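Local coordinates for fibronectin type-III domain-containing protein (Caldanaerobacter subterraneus subsp. tengcongensis, PDB 7JGU) that forms an extremely heat-stable FN3-like domain, one piece of a larger bacterial protein, that probably serves a structural role, at residues Gly31-Tyr45 with Thr68-Phe82. Sequence-based numbering, arbitrary orientation. Where two conformers were deposited one is given.
Sequences GAKYYEIYLVSDSTY and TFALIAVNELGPSNF. Unlike the reference sequence in segment 68-82: I72 (reference Arg).
Y34 lays one face of its ring over V74, whose CB sits 3.8 Å from the Y34 ring centroid as a CH-pi contact. A chi1 of 69° tucks CG of Y34 in between its own N and C, which swings the ring across the neighbouring strand rather than away from it. An alanine here would remove that lid and is likely to leave the isopropyl group of V74 without its aromatic cover.

Further along the same face, the edge of Y45 points into the face of F82, CE2 of Y45 lying 3.5 Å from CD1 of F82 with the planes at 67°. F82 in turn directs its own edge toward the face of Y38, an offset edge-to-face pair, while A70 CB rests over the Y45 ring.

Beneath these side chains, strands 34-41 and 68-75 pair antiparallel at the middle of the four-stranded sheet of the fibronectin type III beta sandwich. On the other face, I37, L71 and F69 pack into the core, where I37 and F69 reach L24 of the opposing sheet.

A classic bulge interrupts the pairing where two successive residues, K33 and Y34, sit opposite the single residue V74, and V74 O takes both of their N-H groups, K33 N at 2.8 Å. Beyond it, K33 NZ meets E76 OE2 on its syn side, a 2.7 Å salt bridge, and N75 ND2 donates to G31 O.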
# COMPACT_ATOMS: atom_id res chain seq x y z
N GLY A 31 7.04 -11.04 -11.65
CA GLY A 31 6.29 -12.18 -11.20
C GLY A 31 4.95 -11.86 -10.57
O GLY A 31 4.18 -12.78 -10.29
N ALA A 32 4.64 -10.59 -10.32
CA ALA A 32 3.42 -10.26 -9.62
C ALA A 32 2.21 -10.42 -10.52
O ALA A 32 2.19 -9.90 -11.64
CB ALA A 32 3.47 -8.82 -9.10
N LYS A 33 1.21 -11.14 -10.03
CA LYS A 33 -0.11 -11.16 -10.64
C LYS A 33 -1.06 -10.17 -9.99
O LYS A 33 -1.99 -9.69 -10.64
CB LYS A 33 -0.71 -12.57 -10.56
CG LYS A 33 0.06 -13.61 -11.33
CD LYS A 33 0.00 -13.34 -12.82
CE LYS A 33 0.75 -14.40 -13.61
NZ LYS A 33 -0.10 -15.59 -13.82
N TYR A 34 -0.86 -9.88 -8.71
CA TYR A 34 -1.61 -8.82 -8.05
C TYR A 34 -0.83 -8.39 -6.83
O TYR A 34 0.21 -8.97 -6.50
CB TYR A 34 -3.05 -9.23 -7.72
CG TYR A 34 -3.24 -10.28 -6.67
CD1 TYR A 34 -3.24 -11.63 -6.99
CD2 TYR A 34 -3.49 -9.93 -5.36
CE1 TYR A 34 -3.47 -12.59 -6.04
CE2 TYR A 34 -3.72 -10.89 -4.40
CZ TYR A 34 -3.71 -12.21 -4.74
OH TYR A 34 -3.96 -13.15 -3.75
N TYR A 35 -1.35 -7.36 -6.16
CA TYR A 35 -0.76 -6.78 -4.97
C TYR A 35 -1.84 -6.68 -3.91
O TYR A 35 -3.02 -6.50 -4.23
CB TYR A 35 -0.22 -5.38 -5.27
CG TYR A 35 0.75 -5.34 -6.42
CD1 TYR A 35 0.31 -5.18 -7.72
CD2 TYR A 35 2.10 -5.49 -6.21
CE1 TYR A 35 1.20 -5.16 -8.79
CE2 TYR A 35 3.00 -5.47 -7.27
CZ TYR A 35 2.55 -5.31 -8.55
OH TYR A 35 3.44 -5.30 -9.61
N GLU A 36 -1.42 -6.80 -2.65
CA GLU A 36 -2.34 -6.70 -1.53
C GLU A 36 -1.81 -5.68 -0.54
O GLU A 36 -0.62 -5.68 -0.23
CB GLU A 36 -2.55 -8.05 -0.85
CG GLU A 36 -3.78 -8.12 0.03
CD GLU A 36 -4.24 -9.53 0.31
OE1 GLU A 36 -3.71 -10.49 -0.29
OE2 GLU A 36 -5.14 -9.69 1.16
N ILE A 37 -2.69 -4.81 -0.08
CA ILE A 37 -2.36 -3.71 0.80
C ILE A 37 -3.03 -3.91 2.14
O ILE A 37 -4.22 -4.24 2.21
CB ILE A 37 -2.88 -2.39 0.18
CG1 ILE A 37 -2.35 -2.20 -1.23
CG2 ILE A 37 -2.58 -1.22 1.11
CD1 ILE A 37 -3.17 -1.18 -2.02
N TYR A 38 -2.28 -3.62 3.19
CA TYR A 38 -2.74 -3.69 4.57
C TYR A 38 -2.46 -2.36 5.26
O TYR A 38 -1.48 -1.69 4.97
CB TYR A 38 -1.99 -4.78 5.33
CG TYR A 38 -2.18 -6.15 4.72
CD1 TYR A 38 -1.42 -6.55 3.64
CD2 TYR A 38 -3.12 -7.03 5.23
CE1 TYR A 38 -1.60 -7.80 3.07
CE2 TYR A 38 -3.30 -8.29 4.67
CZ TYR A 38 -2.53 -8.66 3.59
OH TYR A 38 -2.68 -9.90 3.03
N LEU A 39 -3.32 -2.03 6.21
CA LEU A 39 -3.09 -0.94 7.14
C LEU A 39 -2.36 -1.49 8.35
O LEU A 39 -2.75 -2.51 8.92
CB LEU A 39 -4.44 -0.38 7.58
CG LEU A 39 -4.36 0.71 8.63
CD1 LEU A 39 -3.73 1.94 8.03
CD2 LEU A 39 -5.73 1.03 9.19
N VAL A 40 -1.30 -0.81 8.76
CA VAL A 40 -0.58 -1.16 9.98
C VAL A 40 -1.28 -0.40 11.10
O VAL A 40 -1.20 0.83 11.18
CB VAL A 40 0.90 -0.80 9.86
CG1 VAL A 40 1.65 -1.28 11.08
CG2 VAL A 40 1.49 -1.41 8.60
N SER A 41 -2.01 -1.12 11.94
CA SER A 41 -2.86 -0.53 12.97
C SER A 41 -2.67 -1.35 14.23
O SER A 41 -2.81 -2.57 14.21
CB SER A 41 -4.31 -0.60 12.50
OG SER A 41 -5.22 -0.43 13.56
N ASP A 42 -2.36 -0.67 15.34
CA ASP A 42 -2.10 -1.36 16.60
C ASP A 42 -1.08 -2.47 16.41
O ASP A 42 -1.20 -3.56 16.98
CB ASP A 42 -3.41 -1.88 17.20
N SER A 43 -0.07 -2.20 15.58
CA SER A 43 1.04 -3.12 15.31
C SER A 43 0.57 -4.48 14.78
O SER A 43 1.24 -5.50 14.98
CB SER A 43 1.96 -3.27 16.52
OG SER A 43 2.79 -2.12 16.68
N THR A 44 -0.58 -4.47 14.10
CA THR A 44 -1.08 -5.60 13.34
C THR A 44 -1.34 -5.11 11.92
O THR A 44 -1.33 -3.91 11.65
CB THR A 44 -2.37 -6.17 13.94
OG1 THR A 44 -3.46 -5.31 13.61
CG2 THR A 44 -2.26 -6.28 15.45
N TYR A 45 -1.53 -6.05 11.00
CA TYR A 45 -1.87 -5.73 9.63
C TYR A 45 -3.35 -6.01 9.42
O TYR A 45 -3.83 -7.11 9.73
CB TYR A 45 -1.08 -6.63 8.67
CG TYR A 45 0.40 -6.33 8.54
CD1 TYR A 45 1.03 -5.30 9.24
CD2 TYR A 45 1.17 -7.08 7.67
CE1 TYR A 45 2.39 -5.04 9.07
CE2 TYR A 45 2.52 -6.83 7.51
CZ TYR A 45 3.12 -5.81 8.20
OH TYR A 45 4.46 -5.57 8.00
N THR A 68 0.49 4.14 8.15
CA THR A 68 1.51 3.24 7.64
C THR A 68 0.80 2.08 6.98
O THR A 68 -0.15 1.52 7.53
CB THR A 68 2.42 2.76 8.77
OG1 THR A 68 3.04 3.89 9.39
CG2 THR A 68 3.50 1.84 8.22
N PHE A 69 1.31 1.70 5.81
CA PHE A 69 0.75 0.62 5.01
C PHE A 69 1.80 -0.43 4.72
O PHE A 69 2.98 -0.12 4.65
CB PHE A 69 0.17 1.14 3.70
CG PHE A 69 -0.91 2.17 3.88
CD1 PHE A 69 -2.21 1.77 4.07
CD2 PHE A 69 -0.62 3.52 3.91
CE1 PHE A 69 -3.22 2.70 4.27
CE2 PHE A 69 -1.62 4.45 4.11
CZ PHE A 69 -2.91 4.04 4.28
N ALA A 70 1.35 -1.65 4.54
CA ALA A 70 2.18 -2.78 4.15
C ALA A 70 1.68 -3.31 2.81
O ALA A 70 0.48 -3.35 2.56
CB ALA A 70 2.18 -3.88 5.19
N LEU A 71 2.61 -3.70 1.96
CA LEU A 71 2.33 -4.13 0.60
C LEU A 71 3.05 -5.43 0.33
O LEU A 71 4.20 -5.60 0.75
CB LEU A 71 2.86 -3.07 -0.36
CG LEU A 71 2.77 -3.32 -1.84
CD1 LEU A 71 1.34 -3.22 -2.35
CD2 LEU A 71 3.65 -2.32 -2.58
N ILE A 72 2.36 -6.34 -0.35
CA ILE A 72 2.96 -7.55 -0.89
C ILE A 72 2.58 -7.69 -2.35
O ILE A 72 1.54 -7.20 -2.80
CB ILE A 72 2.56 -8.84 -0.15
CG1 ILE A 72 1.06 -8.83 0.20
CG2 ILE A 72 3.37 -8.97 1.09
CD1 ILE A 72 0.49 -10.21 0.51
N ALA A 73 3.42 -8.42 -3.09
CA ALA A 73 3.10 -8.89 -4.43
C ALA A 73 2.79 -10.37 -4.32
O ALA A 73 3.40 -11.08 -3.52
CB ALA A 73 4.28 -8.68 -5.36
N VAL A 74 1.87 -10.85 -5.16
CA VAL A 74 1.37 -12.22 -5.05
C VAL A 74 1.28 -12.85 -6.43
O VAL A 74 0.91 -12.19 -7.41
CB VAL A 74 -0.02 -12.22 -4.38
CG1 VAL A 74 -0.46 -13.63 -4.08
CG2 VAL A 74 -0.02 -11.38 -3.12
N ASN A 75 1.63 -14.13 -6.51
CA ASN A 75 1.31 -14.94 -7.68
C ASN A 75 0.86 -16.31 -7.19
O ASN A 75 0.70 -16.53 -5.99
CB ASN A 75 2.45 -14.95 -8.71
CG ASN A 75 3.67 -15.70 -8.24
OD1 ASN A 75 3.61 -16.52 -7.34
ND2 ASN A 75 4.80 -15.41 -8.86
N GLU A 76 0.69 -17.23 -8.15
CA GLU A 76 0.14 -18.54 -7.83
C GLU A 76 1.03 -19.31 -6.87
O GLU A 76 0.56 -20.21 -6.17
CB GLU A 76 -0.05 -19.37 -9.11
CG GLU A 76 -0.97 -18.72 -10.12
CD GLU A 76 -0.22 -17.91 -11.16
OE1 GLU A 76 0.90 -17.43 -10.86
OE2 GLU A 76 -0.75 -17.77 -12.29
N LEU A 77 2.32 -19.01 -6.85
CA LEU A 77 3.26 -19.73 -6.00
C LEU A 77 3.30 -19.17 -4.59
O LEU A 77 3.74 -19.87 -3.67
CB LEU A 77 4.66 -19.67 -6.61
CG LEU A 77 4.91 -20.46 -7.90
CD1 LEU A 77 4.74 -21.95 -7.64
CD2 LEU A 77 4.01 -20.01 -9.05
N GLY A 78 2.83 -17.95 -4.39
CA GLY A 78 2.82 -17.36 -3.08
C GLY A 78 3.13 -15.88 -3.12
O GLY A 78 3.20 -15.25 -4.18
N PRO A 79 3.31 -15.29 -1.94
CA PRO A 79 3.57 -13.86 -1.85
C PRO A 79 5.05 -13.54 -1.73
O PRO A 79 5.85 -14.38 -1.34
CB PRO A 79 2.86 -13.50 -0.54
CG PRO A 79 3.06 -14.73 0.32
CD PRO A 79 3.08 -15.90 -0.62
N SER A 80 5.41 -12.30 -2.07
CA SER A 80 6.70 -11.75 -1.73
C SER A 80 6.75 -11.43 -0.24
O SER A 80 5.78 -11.60 0.48
CB SER A 80 6.90 -10.44 -2.50
OG SER A 80 6.02 -9.43 -2.00
N ASN A 81 7.90 -10.94 0.22
CA ASN A 81 7.95 -10.33 1.55
C ASN A 81 7.18 -9.00 1.56
O ASN A 81 6.89 -8.41 0.51
CB ASN A 81 9.39 -10.08 1.98
CG ASN A 81 10.09 -11.34 2.47
OD1 ASN A 81 9.52 -12.44 2.43
ND2 ASN A 81 11.33 -11.19 2.92
N PHE A 82 6.85 -8.53 2.76
CA PHE A 82 6.16 -7.27 2.95
C PHE A 82 7.12 -6.09 2.90
O PHE A 82 8.25 -6.16 3.39
CB PHE A 82 5.52 -7.23 4.34
CG PHE A 82 4.30 -8.08 4.48
CD1 PHE A 82 3.07 -7.60 4.10
CD2 PHE A 82 4.38 -9.34 5.04
CE1 PHE A 82 1.93 -8.38 4.24
CE2 PHE A 82 3.26 -10.11 5.19
CZ PHE A 82 2.03 -9.62 4.80
O HOH W 1 -1.27 3.32 10.27